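Local coordinates for cell division protein FtsZ 1 (Methanocaldococcus jannaschii, PDB 2VAP) that binds GTP, shows GTPase activity and probably polymerises, in a GTP-dependent way, into the Z ring at the future cell division site, at residues E224-V234 / I317-E325; I190-I198 / N271-I279. All coordinates share one frame; numbering follows the deposited sequence.

Contact 1 of 2, residues E224-V234 / I317-E325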
ATOM      1  N   GLU A 224      -6.730   4.494  -5.290  1.00 10.17           N
ATOM      2  CA  GLU A 224      -7.484   4.961  -6.456  1.00 10.98           C
ATOM      3  C   GLU A 224      -8.435   3.912  -7.037  1.00 12.22           C
ATOM      4  O   GLU A 224      -9.341   4.245  -7.808  1.00 12.64           O
ATOM      5  CB  GLU A 224      -6.543   5.550  -7.515  1.00 12.00           C
ATOM      6  CG  GLU A 224      -5.862   6.840  -7.040  1.00 12.48           C
ATOM      7  CD  GLU A 224      -5.077   7.563  -8.120  1.00 17.48           C
ATOM      8  OE1 GLU A 224      -4.719   6.942  -9.144  1.00 17.07           O
ATOM      9  OE2 GLU A 224      -4.806   8.769  -7.932  1.00 16.34           O
ATOM     10  N   LEU A 225      -8.242   2.653  -6.647  1.00 13.55           N
ATOM     11  CA  LEU A 225      -9.223   1.604  -6.916  1.00 10.56           C
ATOM     12  C   LEU A 225     -10.582   2.013  -6.338  1.00 10.87           C
ATOM     13  O   LEU A 225     -11.628   1.736  -6.930  1.00 16.01           O
ATOM     14  CB  LEU A 225      -8.756   0.271  -6.317  1.00 15.02           C
ATOM     15  CG  LEU A 225      -9.609  -0.985  -6.516  1.00 13.59           C
ATOM     16  CD1 LEU A 225      -9.613  -1.433  -7.971  1.00 17.85           C
ATOM     17  CD2 LEU A 225      -9.104  -2.103  -5.621  1.00 16.90           C
ATOM     18  N   ILE A 226     -10.546   2.692  -5.192  1.00 12.06           N
ATOM     19  CA  ILE A 226     -11.743   3.190  -4.517  1.00 11.50           C
ATOM     20  C   ILE A 226     -12.119   4.606  -4.971  1.00 11.63           C
ATOM     21  O   ILE A 226     -13.286   4.878  -5.262  1.00 15.30           O
ATOM     22  CB  ILE A 226     -11.564   3.180  -2.971  1.00 15.41           C
ATOM     23  CG1 ILE A 226     -11.091   1.803  -2.489  1.00 17.14           C
ATOM     24  CG2 ILE A 226     -12.859   3.596  -2.266  1.00 20.49           C
ATOM     25  CD1 ILE A 226     -10.471   1.799  -1.101  1.00 23.43           C
ATOM     26  N   THR A 227     -11.127   5.495  -5.046  1.00 12.07           N
ATOM     27  CA  THR A 227     -11.382   6.940  -5.152  1.00 13.04           C
ATOM     28  C   THR A 227     -11.466   7.513  -6.568  1.00 10.81           C
ATOM     29  O   THR A 227     -12.170   8.497  -6.794  1.00 15.89           O
ATOM     30  CB  THR A 227     -10.323   7.764  -4.382  1.00 12.49           C
ATOM     31  OG1 THR A 227      -9.035   7.571  -4.979  1.00 11.22           O
ATOM     32  CG2 THR A 227     -10.273   7.359  -2.915  1.00 10.93           C
ATOM     33  N   LYS A 228     -10.735   6.915  -7.506  1.00  9.29           N
ATOM     34  CA  LYS A 228     -10.613   7.474  -8.852  1.00 11.52           C
ATOM     35  C   LYS A 228     -11.811   7.132  -9.733  1.00 13.84           C
ATOM     36  O   LYS A 228     -12.410   6.063  -9.599  1.00 13.91           O
ATOM     37  CB  LYS A 228      -9.309   7.001  -9.508  1.00 12.00           C
ATOM     38  CG  LYS A 228      -8.946   7.709 -10.809  1.00 11.41           C
ATOM     39  CD  LYS A 228      -7.569   7.293 -11.295  1.00 16.18           C
ATOM     40  CE  LYS A 228      -7.223   7.968 -12.613  1.00 20.84           C
ATOM     41  NZ  LYS A 228      -5.814   7.704 -13.017  1.00 19.96           N
ATOM     42  N   ASP A 229     -12.156   8.058 -10.626  1.00 11.42           N
ATOM     43  CA  ASP A 229     -13.158   7.810 -11.654  1.00 12.22           C
ATOM     44  C   ASP A 229     -12.683   6.651 -12.523  1.00 11.59           C
ATOM     45  O   ASP A 229     -11.527   6.618 -12.943  1.00 13.12           O
ATOM     46  CB  ASP A 229     -13.354   9.055 -12.517  1.00 16.31           C
ATOM     47  CG  ASP A 229     -14.474   8.896 -13.521  1.00 15.90           C
ATOM     48  OD1 ASP A 229     -14.181   8.623 -14.705  1.00 17.90           O
ATOM     49  OD2 ASP A 229     -15.648   9.031 -13.125  1.00 16.06           O
ATOM     50  N   GLY A 230     -13.569   5.694 -12.776  1.00 17.96           N
ATOM     51  CA  GLY A 230     -13.190   4.518 -13.546  1.00 17.01           C
ATOM     52  C   GLY A 230     -14.258   3.987 -14.475  1.00 16.75           C
ATOM     53  O   GLY A 230     -15.416   4.419 -14.428  1.00 15.65           O
ATOM     54  N   LEU A 231     -13.851   3.053 -15.333  1.00 14.91           N
ATOM     55  CA  LEU A 231     -14.781   2.265 -16.134  1.00 13.30           C
ATOM     56  C   LEU A 231     -15.642   1.454 -15.177  1.00 12.37           C
ATOM     57  O   LEU A 231     -16.863   1.379 -15.330  1.00 20.33           O
ATOM     58  CB  LEU A 231     -14.027   1.319 -17.076  1.00 16.88           C
ATOM     59  CG  LEU A 231     -13.288   1.865 -18.300  1.00 29.04           C
ATOM     60  CD1 LEU A 231     -11.923   2.420 -17.927  1.00 39.62           C
ATOM     61  CD2 LEU A 231     -13.139   0.760 -19.333  1.00 34.52           C
ATOM     62  N   ILE A 232     -14.976   0.853 -14.192  1.00 14.90           N
ATOM     63  CA  ILE A 232     -15.620   0.108 -13.116  1.00 18.44           C
ATOM     64  C   ILE A 232     -15.105   0.639 -11.782  1.00 24.38           C
ATOM     65  O   ILE A 232     -13.933   0.451 -11.438  1.00 20.57           O
ATOM     66  CB  ILE A 232     -15.336  -1.416 -13.222  1.00 15.90           C
ATOM     67  CG1 ILE A 232     -15.848  -1.982 -14.556  1.00 23.86           C
ATOM     68  CG2 ILE A 232     -15.913  -2.178 -12.017  1.00 15.31           C
ATOM     69  CD1 ILE A 232     -17.352  -1.877 -14.770  1.00 25.88           C
ATOM     70  N   ASN A 233     -15.981   1.317 -11.046  1.00 18.54           N
ATOM     71  CA  ASN A 233     -15.644   1.821  -9.720  1.00 22.59           C
ATOM     72  C   ASN A 233     -15.967   0.788  -8.647  1.00 21.60           C
ATOM     73  O   ASN A 233     -16.839  -0.063  -8.837  1.00 21.91           O
ATOM     74  CB  ASN A 233     -16.375   3.135  -9.433  1.00 17.63           C
ATOM     75  CG  ASN A 233     -15.923   3.794  -8.133  1.00 25.93           C
ATOM     76  OD1 ASN A 233     -16.747   4.193  -7.312  1.00 22.94           O
ATOM     77  ND2 ASN A 233     -14.609   3.911  -7.945  1.00 17.09           N
ATOM     78  N   VAL A 234     -15.257   0.870  -7.525  1.00 20.48           N
ATOM     79  CA  VAL A 234     -15.425  -0.080  -6.433  1.00 16.92           C
ATOM     80  C   VAL A 234     -16.066   0.583  -5.214  1.00 16.89           C
ATOM     81  O   VAL A 234     -15.678   1.683  -4.810  1.00 19.60           O
ATOM     82  CB  VAL A 234     -14.081  -0.740  -6.035  1.00 20.58           C
ATOM     83  CG1 VAL A 234     -14.315  -1.859  -5.040  1.00 23.38           C
ATOM     84  CG2 VAL A 234     -13.363  -1.283  -7.264  1.00 31.63           C
ATOM     85  N   ILE A 317     -12.876 -12.131  -4.769  1.00 16.28           N
ATOM     86  CA  ILE A 317     -12.137 -11.240  -5.660  1.00 16.10           C
ATOM     87  C   ILE A 317     -12.918  -9.956  -5.941  1.00 22.52           C
ATOM     88  O   ILE A 317     -14.071 -10.001  -6.377  1.00 23.72           O
ATOM     89  CB  ILE A 317     -11.760 -11.956  -6.983  1.00 16.46           C
ATOM     90  CG1 ILE A 317     -10.834 -13.146  -6.698  1.00 19.50           C
ATOM     91  CG2 ILE A 317     -11.097 -10.986  -7.960  1.00 21.84           C
ATOM     92  CD1 ILE A 317     -10.786 -14.184  -7.800  1.00 27.68           C
ATOM     93  N   ILE A 318     -12.276  -8.821  -5.675  1.00 11.92           N
ATOM     94  CA  ILE A 318     -12.846  -7.505  -5.955  1.00 10.62           C
ATOM     95  C   ILE A 318     -11.965  -6.793  -6.982  1.00 16.12           C
ATOM     96  O   ILE A 318     -10.740  -6.803  -6.867  1.00 15.71           O
ATOM     97  CB  ILE A 318     -12.992  -6.660  -4.657  1.00 19.03           C
ATOM     98  CG1 ILE A 318     -14.026  -7.287  -3.705  1.00 21.07           C
ATOM     99  CG2 ILE A 318     -13.342  -5.207  -4.970  1.00 22.08           C
ATOM    100  CD1 ILE A 318     -15.439  -7.450  -4.270  1.00 29.79           C
ATOM    101  N   TRP A 319     -12.593  -6.180  -7.983  1.00 11.68           N
ATOM    102  CA  TRP A 319     -11.857  -5.608  -9.109  1.00 10.20           C
ATOM    103  C   TRP A 319     -12.385  -4.250  -9.569  1.00 11.31           C
ATOM    104  O   TRP A 319     -13.559  -3.926  -9.385  1.00 11.75           O
ATOM    105  CB  TRP A 319     -11.854  -6.587 -10.285  1.00 13.28           C
ATOM    106  CG  TRP A 319     -13.196  -6.741 -10.941  1.00 13.28           C
ATOM    107  CD1 TRP A 319     -14.257  -7.466 -10.479  1.00 26.83           C
ATOM    108  CD2 TRP A 319     -13.618  -6.154 -12.177  1.00 12.41           C
ATOM    109  NE1 TRP A 319     -15.315  -7.365 -11.350  1.00 25.55           N
ATOM    110  CE2 TRP A 319     -14.950  -6.568 -12.402  1.00 20.93           C
ATOM    111  CE3 TRP A 319     -13.000  -5.321 -13.120  1.00 18.76           C
ATOM    112  CZ2 TRP A 319     -15.676  -6.175 -13.529  1.00 19.67           C
ATOM    113  CZ3 TRP A 319     -13.722  -4.933 -14.242  1.00 19.72           C
ATOM    114  CH2 TRP A 319     -15.047  -5.364 -14.437  1.00 25.30           C
ATOM    115  N   GLY A 320     -11.497  -3.469 -10.173  1.00 10.77           N
ATOM    116  CA  GLY A 320     -11.856  -2.195 -10.783  1.00 11.03           C
ATOM    117  C   GLY A 320     -11.009  -1.923 -12.011  1.00 12.44           C
ATOM    118  O   GLY A 320     -10.000  -2.596 -12.242  1.00 12.28           O
ATOM    119  N   ALA A 321     -11.425  -0.940 -12.802  1.00 10.97           N
ATOM    120  CA  ALA A 321     -10.695  -0.551 -14.006  1.00  8.80           C
ATOM    121  C   ALA A 321     -10.741   0.960 -14.188  1.00 13.44           C
ATOM    122  O   ALA A 321     -11.814   1.563 -14.149  1.00 15.69           O
ATOM    123  CB  ALA A 321     -11.260  -1.260 -15.231  1.00 12.48           C
ATOM    124  N   THR A 322      -9.568   1.566 -14.370  1.00 14.37           N
ATOM    125  CA  THR A 322      -9.455   3.017 -14.540  1.00 12.40           C
ATOM    126  C   THR A 322      -8.545   3.377 -15.710  1.00 16.76           C
ATOM    127  O   THR A 322      -7.702   2.577 -16.127  1.00 16.18           O
ATOM    128  CB  THR A 322      -8.906   3.716 -13.269  1.00 14.86           C
ATOM    129  OG1 THR A 322      -7.571   3.261 -13.004  1.00 15.83           O
ATOM    130  CG2 THR A 322      -9.796   3.450 -12.058  1.00 15.11           C
ATOM    131  N   ILE A 323      -8.723   4.589 -16.227  1.00 13.11           N
ATOM    132  CA  ILE A 323      -7.857   5.123 -17.271  1.00 15.98           C
ATOM    133  C   ILE A 323      -6.721   5.934 -16.648  1.00 18.67           C
ATOM    134  O   ILE A 323      -6.956   6.836 -15.840  1.00 22.12           O
ATOM    135  CB  ILE A 323      -8.646   5.999 -18.280  1.00 16.55           C
ATOM    136  CG1 ILE A 323      -9.708   5.161 -18.997  1.00 26.08           C
ATOM    137  CG2 ILE A 323      -7.701   6.643 -19.301  1.00 28.55           C
ATOM    138  CD1 ILE A 323     -10.866   5.965 -19.551  1.00 26.81           C
ATOM    139  N   ASP A 324      -5.491   5.588 -17.016  1.00 20.38           N
ATOM    140  CA  ASP A 324      -4.317   6.370 -16.652  1.00 21.25           C
ATOM    141  C   ASP A 324      -3.844   7.113 -17.898  1.00 25.16           C
ATOM    142  O   ASP A 324      -3.424   6.495 -18.880  1.00 22.16           O
ATOM    143  CB  ASP A 324      -3.212   5.460 -16.098  1.00 23.29           C
ATOM    144  CG  ASP A 324      -2.052   6.236 -15.479  1.00 34.14           C
ATOM    145  OD1 ASP A 324      -1.972   7.473 -15.641  1.00 33.87           O
ATOM    146  OD2 ASP A 324      -1.205   5.593 -14.822  1.00 41.42           O
ATOM    147  N   GLU A 325      -3.927   8.442 -17.844  1.00 36.25           N
ATOM    148  CA  GLU A 325      -3.598   9.309 -18.983  1.00 33.61           C
ATOM    149  C   GLU A 325      -2.123   9.250 -19.394  1.00 40.08           C
ATOM    150  O   GLU A 325      -1.785   9.538 -20.545  1.00 46.46           O
ATOM    151  CB  GLU A 325      -4.025  10.759 -18.708  1.00144.61           C
ATOM    152  CG  GLU A 325      -3.413  11.392 -17.456  1.00184.74           C
ATOM    153  CD  GLU A 325      -3.864  12.827 -17.230  1.00108.08           C
ATOM    154  OE1 GLU A 325      -3.071  13.615 -16.673  1.00 82.17           O
ATOM    155  OE2 GLU A 325      -5.005  13.172 -17.607  1.00109.08           O
TER
HETATM  156  O   HOH W   1      -5.304   4.959 -13.009  1.00 25.58           O
HETATM  157  O   HOH W   2      -5.137   9.646 -15.070  1.00 28.02           O
HETATM  158  O   HOH W   3     -10.815   6.300 -15.476  1.00 17.48           O
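K228 NZ binds three acceptors. It donates to the carbonyl I323 O at 3.2 Å and to two waters. One water also bonds T322 OG1, and the other takes the N-H of E325. The lysine chain is extended from CA outward, with CG anti to the backbone N (chi1 -170°). This carries NZ across to the end of strand 316-323, where it meets I323 O tilted 31° from the carbonyl plane. A third water bridges D229 O to I323 N. T322 OG1 also bonds H288 on the neighbouring strand 284-291.

K228 is where the chain leaves helix 204-227, the long helix between the two domains of the tubulin/FtsZ fold. The segment that follows comes alongside the outer strand of the C-terminal sheet and pairs with it at one antiparallel bridge, I232 with A321. The bridge carries a classic beta bulge: L231 and I232 both sit opposite A321. I232 N donates to A321 O at 3.2 Å, nearly straight at 167° and on a lone pair. L231 N reaches the same oxygen by a weak, bent bond. A321 N returns a bond to I232 O, also on a lone pair.

I232 lies over W319. Its CG2 sits above one face of the six-membered ring, 4.1 Å from the centroid, as a CH-pi contact. CG1 comes to W319 CH2 at 3.5 Å. L231 CD1 meets I323 CG1, the two side chains crossing at about a right angle. From helix 204-227, L225 CD1 packs on the backbone of G320. Farther on, V234 CG1 presses tightly on I318 CG2 at 3.5 Å, beside helix 236-243.

K228 NZ stays 4.7 Å from D324 OD1, so its charge is probably held here mainly by neutral acceptors.

Contact 2 of 2, residues I190-I198 / N271-I279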
ATOM      1  N   ILE A 190       5.978  -5.935   0.850  1.00  9.38           N
ATOM      2  CA  ILE A 190       6.757  -5.956  -0.385  1.00 11.06           C
ATOM      3  C   ILE A 190       8.224  -6.242  -0.055  1.00 12.32           C
ATOM      4  O   ILE A 190       8.901  -5.401   0.535  1.00 12.89           O
ATOM      5  CB  ILE A 190       6.642  -4.613  -1.157  1.00 11.69           C
ATOM      6  CG1 ILE A 190       5.175  -4.282  -1.456  1.00 13.68           C
ATOM      7  CG2 ILE A 190       7.468  -4.655  -2.449  1.00 16.85           C
ATOM      8  CD1 ILE A 190       4.917  -2.810  -1.753  1.00 16.59           C
ATOM      9  N   PRO A 191       8.718  -7.437  -0.426  1.00 12.68           N
ATOM     10  CA  PRO A 191      10.126  -7.730  -0.167  1.00 10.07           C
ATOM     11  C   PRO A 191      11.025  -7.096  -1.228  1.00 11.59           C
ATOM     12  O   PRO A 191      11.034  -7.542  -2.380  1.00 12.72           O
ATOM     13  CB  PRO A 191      10.186  -9.261  -0.214  1.00 15.52           C
ATOM     14  CG  PRO A 191       9.002  -9.687  -1.026  1.00 18.24           C
ATOM     15  CD  PRO A 191       8.021  -8.553  -1.093  1.00 15.82           C
ATOM     16  N   ASN A 192      11.761  -6.053  -0.838  1.00 10.52           N
ATOM     17  CA  ASN A 192      12.659  -5.345  -1.758  1.00 10.18           C
ATOM     18  C   ASN A 192      13.671  -6.257  -2.451  1.00  8.18           C
ATOM     19  O   ASN A 192      14.043  -6.009  -3.594  1.00 13.15           O
ATOM     20  CB  ASN A 192      13.395  -4.196  -1.053  1.00 11.59           C
ATOM     21  CG  ASN A 192      12.536  -2.946  -0.889  1.00 11.96           C
ATOM     22  OD1 ASN A 192      12.894  -2.035  -0.139  1.00 18.63           O
ATOM     23  ND2 ASN A 192      11.410  -2.889  -1.592  1.00 10.32           N
ATOM     24  N   GLU A 193      14.102  -7.310  -1.760  1.00 12.42           N
ATOM     25  CA  GLU A 193      15.066  -8.259  -2.322  1.00 10.61           C
ATOM     26  C   GLU A 193      14.595  -8.848  -3.657  1.00 10.44           C
ATOM     27  O   GLU A 193      15.404  -9.075  -4.559  1.00 13.29           O
ATOM     28  CB  GLU A 193      15.392  -9.370  -1.314  1.00 14.24           C
ATOM     29  CG  GLU A 193      16.482 -10.357  -1.762  1.00 16.30           C
ATOM     30  CD  GLU A 193      17.860  -9.720  -1.948  1.00 20.71           C
ATOM     31  OE1 GLU A 193      18.066  -8.557  -1.534  1.00 17.30           O
ATOM     32  OE2 GLU A 193      18.749 -10.398  -2.506  1.00 19.50           O
ATOM     33  N   LYS A 194      13.288  -9.067  -3.782  1.00 13.03           N
ATOM     34  CA  LYS A 194      12.711  -9.631  -5.007  1.00 12.92           C
ATOM     35  C   LYS A 194      12.744  -8.664  -6.198  1.00 10.80           C
ATOM     36  O   LYS A 194      12.572  -9.086  -7.344  1.00 14.73           O
ATOM     37  CB  LYS A 194      11.287 -10.147  -4.763  1.00 13.39           C
ATOM     38  CG  LYS A 194      11.171 -11.239  -3.692  1.00 16.31           C
ATOM     39  CD  LYS A 194      12.051 -12.462  -3.971  1.00 28.89           C
ATOM     40  CE  LYS A 194      11.435 -13.391  -5.003  1.00 48.42           C
ATOM     41  NZ  LYS A 194      12.132 -14.706  -5.056  1.00 47.71           N
ATOM     42  N   LEU A 195      12.975  -7.379  -5.927  1.00 12.87           N
ATOM     43  CA  LEU A 195      13.151  -6.388  -6.992  1.00 10.49           C
ATOM     44  C   LEU A 195      14.396  -6.689  -7.826  1.00 10.15           C
ATOM     45  O   LEU A 195      14.465  -6.330  -9.002  1.00 13.79           O
ATOM     46  CB  LEU A 195      13.234  -4.968  -6.423  1.00 12.78           C
ATOM     47  CG  LEU A 195      12.007  -4.416  -5.692  1.00 15.42           C
ATOM     48  CD1 LEU A 195      12.369  -3.136  -4.964  1.00 15.04           C
ATOM     49  CD2 LEU A 195      10.849  -4.185  -6.650  1.00 14.26           C
ATOM     50  N   PHE A 196      15.366  -7.360  -7.208  1.00 11.88           N
ATOM     51  CA  PHE A 196      16.593  -7.760  -7.896  1.00 15.77           C
ATOM     52  C   PHE A 196      16.383  -8.912  -8.886  1.00 16.40           C
ATOM     53  O   PHE A 196      17.297  -9.266  -9.632  1.00 18.08           O
ATOM     54  CB  PHE A 196      17.697  -8.099  -6.890  1.00 13.09           C
ATOM     55  CG  PHE A 196      18.415  -6.893  -6.333  1.00 12.49           C
ATOM     56  CD1 PHE A 196      18.766  -5.825  -7.159  1.00 13.01           C
ATOM     57  CD2 PHE A 196      18.765  -6.840  -4.988  1.00 14.91           C
ATOM     58  CE1 PHE A 196      19.437  -4.714  -6.648  1.00 16.25           C
ATOM     59  CE2 PHE A 196      19.442  -5.736  -4.469  1.00 15.69           C
ATOM     60  CZ  PHE A 196      19.774  -4.671  -5.301  1.00 15.07           C
ATOM     61  N   GLU A 197      15.186  -9.496  -8.885  1.00 14.07           N
ATOM     62  CA  GLU A 197      14.802 -10.451  -9.923  1.00 11.79           C
ATOM     63  C   GLU A 197      14.240  -9.711 -11.136  1.00 19.10           C
ATOM     64  O   GLU A 197      14.311 -10.204 -12.263  1.00 25.21           O
ATOM     65  CB  GLU A 197      13.793 -11.476  -9.395  1.00 13.73           C
ATOM     66  CG  GLU A 197      14.401 -12.514  -8.455  1.00 19.65           C
ATOM     67  CD  GLU A 197      13.452 -13.654  -8.113  1.00 36.93           C
ATOM     68  OE1 GLU A 197      12.378 -13.770  -8.742  1.00 26.35           O
ATOM     69  OE2 GLU A 197      13.789 -14.446  -7.207  1.00 44.52           O
ATOM     70  N   ILE A 198      13.690  -8.523 -10.892  1.00 15.67           N
ATOM     71  CA  ILE A 198      13.176  -7.660 -11.955  1.00 15.13           C
ATOM     72  C   ILE A 198      14.314  -6.848 -12.577  1.00 15.71           C
ATOM     73  O   ILE A 198      14.426  -6.764 -13.803  1.00 26.37           O
ATOM     74  CB  ILE A 198      12.048  -6.718 -11.445  1.00 16.00           C
ATOM     75  CG1 ILE A 198      10.927  -7.530 -10.783  1.00 18.15           C
ATOM     76  CG2 ILE A 198      11.493  -5.866 -12.591  1.00 21.50           C
ATOM     77  CD1 ILE A 198       9.955  -6.705  -9.949  1.00 19.00           C
ATOM     78  N   ASN A 271       2.909 -13.880 -12.260  1.00 14.04           N
ATOM     79  CA  ASN A 271       4.256 -14.445 -12.177  1.00 15.71           C
ATOM     80  C   ASN A 271       5.283 -13.475 -11.581  1.00 20.54           C
ATOM     81  O   ASN A 271       6.490 -13.725 -11.647  1.00 20.14           O
ATOM     82  CB  ASN A 271       4.715 -14.925 -13.559  1.00 20.95           C
ATOM     83  CG  ASN A 271       3.945 -16.142 -14.044  1.00 30.54           C
ATOM     84  OD1 ASN A 271       3.257 -16.087 -15.064  1.00 37.83           O
ATOM     85  ND2 ASN A 271       4.056 -17.248 -13.315  1.00 24.95           N
ATOM     86  N   SER A 272       4.799 -12.379 -10.998  1.00 14.67           N
ATOM     87  CA  SER A 272       5.673 -11.356 -10.418  1.00 13.60           C
ATOM     88  C   SER A 272       6.518 -11.902  -9.266  1.00  8.14           C
ATOM     89  O   SER A 272       6.001 -12.625  -8.410  1.00 14.23           O
ATOM     90  CB  SER A 272       4.858 -10.150  -9.943  1.00 14.75           C
ATOM     91  OG  SER A 272       5.688  -9.185  -9.317  1.00 17.25           O
ATOM     92  N   PRO A 273       7.824 -11.563  -9.247  1.00 11.45           N
ATOM     93  CA  PRO A 273       8.709 -11.933  -8.140  1.00 12.58           C
ATOM     94  C   PRO A 273       8.232 -11.387  -6.793  1.00 11.02           C
ATOM     95  O   PRO A 273       8.541 -11.967  -5.751  1.00 13.66           O
ATOM     96  CB  PRO A 273      10.045 -11.289  -8.528  1.00 15.92           C
ATOM     97  CG  PRO A 273       9.980 -11.149 -10.005  1.00 23.36           C
ATOM     98  CD  PRO A 273       8.549 -10.823 -10.297  1.00 17.44           C
ATOM     99  N   LEU A 274       7.479 -10.288  -6.823  1.00 13.08           N
ATOM    100  CA  LEU A 274       6.953  -9.666  -5.605  1.00 11.99           C
ATOM    101  C   LEU A 274       5.885 -10.514  -4.910  1.00 11.47           C
ATOM    102  O   LEU A 274       5.656 -10.363  -3.707  1.00 15.06           O
ATOM    103  CB  LEU A 274       6.425  -8.256  -5.899  1.00 13.58           C
ATOM    104  CG  LEU A 274       7.438  -7.229  -6.422  1.00 13.64           C
ATOM    105  CD1 LEU A 274       6.730  -5.952  -6.851  1.00 20.09           C
ATOM    106  CD2 LEU A 274       8.524  -6.926  -5.391  1.00 21.21           C
ATOM    107  N   LEU A 275       5.233 -11.398  -5.665  1.00 12.18           N
ATOM    108  CA  LEU A 275       4.336 -12.393  -5.080  1.00 14.59           C
ATOM    109  C   LEU A 275       5.160 -13.561  -4.539  1.00 22.72           C
ATOM    110  O   LEU A 275       5.134 -14.669  -5.085  1.00 21.99           O
ATOM    111  CB  LEU A 275       3.299 -12.880  -6.102  1.00 16.45           C
ATOM    112  CG  LEU A 275       2.076 -12.007  -6.397  1.00 21.01           C
ATOM    113  CD1 LEU A 275       1.261 -12.608  -7.532  1.00 17.29           C
ATOM    114  CD2 LEU A 275       1.203 -11.815  -5.155  1.00 15.71           C
ATOM    115  N   ASP A 276       5.889 -13.293  -3.457  1.00 16.71           N
ATOM    116  CA  ASP A 276       6.826 -14.249  -2.871  1.00 20.37           C
ATOM    117  C   ASP A 276       6.103 -15.233  -1.945  1.00 19.08           C
ATOM    118  O   ASP A 276       6.402 -15.324  -0.750  1.00 20.11           O
ATOM    119  CB  ASP A 276       7.940 -13.497  -2.126  1.00 21.64           C
ATOM    120  CG  ASP A 276       9.164 -14.362  -1.854  1.00 53.66           C
ATOM    121  OD1 ASP A 276      10.019 -13.931  -1.053  1.00 35.62           O
ATOM    122  OD2 ASP A 276       9.279 -15.464  -2.435  1.00 32.38           O
ATOM    123  N   VAL A 277       5.153 -15.967  -2.522  1.00 19.67           N
ATOM    124  CA  VAL A 277       4.312 -16.918  -1.794  1.00 22.34           C
ATOM    125  C   VAL A 277       3.622 -17.865  -2.783  1.00 20.44           C
ATOM    126  O   VAL A 277       3.457 -17.531  -3.959  1.00 24.69           O
ATOM    127  CB  VAL A 277       3.248 -16.185  -0.906  1.00 20.98           C
ATOM    128  CG1 VAL A 277       2.223 -15.435  -1.762  1.00 19.90           C
ATOM    129  CG2 VAL A 277       2.558 -17.153   0.054  1.00 20.40           C
ATOM    130  N   ASP A 278       3.241 -19.047  -2.302  1.00 20.47           N
ATOM    131  CA  ASP A 278       2.362 -19.937  -3.049  1.00 28.21           C
ATOM    132  C   ASP A 278       0.967 -19.308  -3.059  1.00 20.27           C
ATOM    133  O   ASP A 278       0.294 -19.242  -2.026  1.00 22.64           O
ATOM    134  CB  ASP A 278       2.334 -21.330  -2.407  1.00 25.57           C
ATOM    135  CG  ASP A 278       1.573 -22.357  -3.241  1.00 60.47           C
ATOM    136  OD1 ASP A 278       1.221 -22.068  -4.406  1.00 37.97           O
ATOM    137  OD2 ASP A 278       1.329 -23.467  -2.724  1.00 66.40           O
ATOM    138  N   ILE A 279       0.550 -18.838  -4.233  1.00 24.76           N
ATOM    139  CA  ILE A 279      -0.711 -18.099  -4.376  1.00 23.59           C
ATOM    140  C   ILE A 279      -1.966 -18.974  -4.255  1.00 31.85           C
ATOM    141  O   ILE A 279      -3.089 -18.467  -4.299  1.00 25.45           O
ATOM    142  CB  ILE A 279      -0.752 -17.251  -5.681  1.00 30.13           C
ATOM    143  CG1 ILE A 279      -0.480 -18.122  -6.915  1.00 38.92           C
ATOM    144  CG2 ILE A 279       0.230 -16.080  -5.585  1.00 42.20           C
ATOM    145  CD1 ILE A 279      -0.727 -17.422  -8.241  1.00 35.46           C
TER
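P273 and L274 pack on the end of strand 186-191, the outermost strand of the parallel GTPase sheet, and on the short helical run after it. Both lie in a type I beta turn, S272 to L275, after helix 261-270 of the C-terminal domain. An ST turn, L274 N to S272 OG, accompanies it. The contact therefore joins the two domains of the FtsZ fold.

The P273 ring is met by I198 and E197. I198 crosses it at about a right angle, with CG1 3.8 Å from P273 CG. The E197 chain lies alongside the proline, running the other way, with OE1 3.4 Å from P273 CB. L274 meets its neighbours obliquely. Its CD2 touches L195 CD2 and I190 CG2, at 3.8 and 3.9 Å. V214 of helix 204-227 and I251 of strand 249-256 also touch L274. The side chain of L195 is about 7 Å from the bound GDP, so this packing lies near the nucleotide pocket.

K194 crosses D276 at about a right angle. Its chain bends at chi2 (-56°) and chi3 (-79°), which folds CG and CE against P273 O and brings NZ back to E197. D276 OD2 has a salt bridge to R353, while its bridge to K194 NZ is long at 3.9 Å. The short salt bridge is K194 NZ to E197 OE2 at 2.7 Å, with NZ coming from above the carboxylate plane.

Overall arrangement
From the N terminus, the chain passes through the GTPase sheet to its outermost strand, 186-191, and the first segment of contact 2. Helix 204-227 then leads to the first segment of contact 1. Contact 2 closes its loop next, when 271-279 returns to 190-198 across 72 residues. Contact 1 closes last, when 317-325 returns to 224-234 across 82 residues. The two loops cross and neither nests in the other. Contact 2 ties the GTPase domain to the C-terminal domain. Contact 1 ties the far end of helix 204-227 to the outer strand of the C-terminal sheet. Their centres lie 24 Å apart and they do not touch.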